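Local atomic coordinates of NTF2-like protein of unknown function (Prochlorococcus marinus, PDB entry 3HZP), a protein that is of unknown function but adopts the NTF2-like fold, a cone-shaped alpha+beta scaffold that in relatives often encloses a ligand or substrate pocket. Residues A77-F82 / T100-F105. Sequence-based numbering, arbitrary orientation.
Sequences AAICVF and TVTSIF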
loop_
_atom_site.group_PDB
_atom_site.type_symbol
_atom_site.label_atom_id
_atom_site.label_comp_id
_atom_site.label_asym_id
_atom_site.label_seq_id
_atom_site.Cartn_x
_atom_site.Cartn_y
_atom_site.Cartn_z
ATOM N N ALA A 77 -9.166 -4.489 -13.578
ATOM C CA ALA A 77 -8.515 -4.185 -12.323
ATOM C C ALA A 77 -8.554 -2.679 -12.080
ATOM O O ALA A 77 -8.834 -1.921 -12.982
ATOM C CB ALA A 77 -7.065 -4.726 -12.288
ATOM N N ALA A 78 -8.246 -2.291 -10.862
ATOM C CA ALA A 78 -8.244 -0.880 -10.497
ATOM C C ALA A 78 -7.450 -0.641 -9.258
ATOM O O ALA A 78 -7.272 -1.530 -8.413
ATOM C CB ALA A 78 -9.671 -0.366 -10.288
ATOM N N ILE A 79 -7.011 0.605 -9.108
ATOM C CA ILE A 79 -6.399 1.093 -7.897
ATOM C C ILE A 79 -7.274 2.221 -7.335
ATOM O O ILE A 79 -7.692 3.092 -8.083
ATOM C CB ILE A 79 -4.930 1.571 -8.110
ATOM C CG1 ILE A 79 -4.404 2.192 -6.816
ATOM C CG2 ILE A 79 -4.764 2.551 -9.302
ATOM C CD1 ILE A 79 -2.842 2.349 -6.829
ATOM N N CYS A 80 -7.456 2.216 -6.013
ATOM C CA CYS A 80 -8.088 3.322 -5.325
ATOM C C CYS A 80 -7.314 3.614 -4.056
ATOM O O CYS A 80 -7.157 2.725 -3.189
ATOM C CB CYS A 80 -9.571 3.041 -5.047
ATOM S SG CYS A 80 -10.429 4.466 -4.336
ATOM N N VAL A 81 -6.852 4.842 -3.934
ATOM C CA VAL A 81 -6.153 5.319 -2.760
ATOM C C VAL A 81 -7.026 6.311 -2.050
ATOM O O VAL A 81 -7.544 7.228 -2.693
ATOM C CB VAL A 81 -4.797 5.975 -3.146
ATOM C CG1 VAL A 81 -4.089 6.561 -1.892
ATOM C CG2 VAL A 81 -3.887 4.966 -3.903
ATOM N N PHE A 82 -7.201 6.158 -0.742
ATOM C CA PHE A 82 -8.096 7.012 0.001
ATOM C C PHE A 82 -7.676 7.177 1.424
ATOM O O PHE A 82 -6.845 6.425 1.946
ATOM C CB PHE A 82 -9.538 6.427 -0.087
ATOM C CG PHE A 82 -9.674 5.038 0.469
ATOM C CD1 PHE A 82 -9.366 3.941 -0.307
ATOM C CD2 PHE A 82 -10.110 4.820 1.771
ATOM C CE1 PHE A 82 -9.477 2.661 0.189
ATOM C CE2 PHE A 82 -10.196 3.526 2.269
ATOM C CZ PHE A 82 -9.909 2.473 1.492
ATOM N N THR A 100 -3.888 6.616 5.482
ATOM C CA THR A 100 -3.883 6.448 4.032
ATOM C C THR A 100 -3.939 4.968 3.685
ATOM O O THR A 100 -3.186 4.157 4.264
ATOM C CB THR A 100 -2.595 7.024 3.418
ATOM O OG1 THR A 100 -2.547 8.429 3.706
ATOM C CG2 THR A 100 -2.539 6.819 1.877
ATOM N N VAL A 101 -4.846 4.631 2.770
ATOM C CA VAL A 101 -5.055 3.262 2.340
ATOM C C VAL A 101 -4.911 3.104 0.846
ATOM O O VAL A 101 -5.503 3.874 0.083
ATOM C CB VAL A 101 -6.486 2.791 2.737
ATOM C CG1 VAL A 101 -6.691 1.355 2.371
ATOM C CG2 VAL A 101 -6.742 3.067 4.228
ATOM N N THR A 102 -4.081 2.154 0.422
ATOM C CA THR A 102 -3.944 1.762 -0.988
ATOM C C THR A 102 -4.725 0.476 -1.157
ATOM O O THR A 102 -4.460 -0.519 -0.462
ATOM C CB THR A 102 -2.495 1.541 -1.372
ATOM O OG1 THR A 102 -1.774 2.759 -1.253
ATOM C CG2 THR A 102 -2.386 0.989 -2.806
ATOM N N SER A 103 -5.730 0.489 -2.032
ATOM C CA SER A 103 -6.544 -0.706 -2.309
ATOM C C SER A 103 -6.459 -1.039 -3.779
ATOM O O SER A 103 -6.360 -0.134 -4.631
ATOM C CB SER A 103 -7.979 -0.502 -1.852
ATOM O OG SER A 103 -8.686 0.505 -2.623
ATOM N N ILE A 104 -6.508 -2.325 -4.092
ATOM C CA ILE A 104 -6.501 -2.822 -5.450
ATOM C C ILE A 104 -7.726 -3.727 -5.604
ATOM O O ILE A 104 -8.072 -4.461 -4.668
ATOM C CB ILE A 104 -5.240 -3.613 -5.766
ATOM C CG1 ILE A 104 -3.993 -2.790 -5.452
ATOM C CG2 ILE A 104 -5.283 -4.176 -7.163
ATOM C CD1 ILE A 104 -3.885 -1.585 -6.280
ATOM N N PHE A 105 -8.397 -3.624 -6.746
ATOM C CA PHE A 105 -9.606 -4.360 -7.079
ATOM C C PHE A 105 -9.380 -5.155 -8.364
ATOM O O PHE A 105 -8.628 -4.719 -9.246
ATOM C CB PHE A 105 -10.750 -3.370 -7.292
ATOM C CG PHE A 105 -11.240 -2.760 -6.013
ATOM C CD1 PHE A 105 -10.597 -1.726 -5.397
ATOM C CD2 PHE A 105 -12.392 -3.278 -5.452
ATOM C CE1 PHE A 105 -11.128 -1.268 -4.122
ATOM C CE2 PHE A 105 -12.889 -2.825 -4.301
ATOM C CZ PHE A 105 -12.261 -1.849 -3.645
#
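The ring of F82 leans toward the neighbouring strand and lies over V101, its partner in an antiparallel hydrogen-bonded pair, a worked example of an aromatic residue covering its cross-strand neighbour. CG sits between the backbone N and the carbonyl carbon (chi1 60°), which swings the ring over the facing strand. V101 CB then meets one ring face, offset toward the rim, in a CH-pi contact 3.9 Å from the centroid, while V101 CG1 comes within 3.5 Å of F82 CZ. At the ring's edge, in its plane, stands S103 OG, 3.6 Å from F82 CE1. S103 OG turns back to donate to C80 O at 2.8 Å, and because S103 N also donates to C80 O, one strand carbonyl is gripped twice by a single residue. Were F82 replaced by an alanine, V101 would probably lose the ring that covers it and a gap would be likely beside the S103 hydroxyl. On the opposite face of the sheet, I104 bends its CD1 toward I79, reaching I79 CB at 3.8 Å, and V81 lies alongside T102, both pointing the same way. Backbone bonds, the straightest being C80 N to S103 O (172° at the hydrogen), fix the register of this hairpin, strands 77-90 and 93-108. Strands 57-72 and 111-119 flank it. Helix 4-15 packs on A78, C80 and F105, whereas the face of V81, T102 and I104 meets the second subunit, where T102 OG1 is hydrogen-bonded to Q118 and W116 of that chain and I104 packs on I104 of the second subunit.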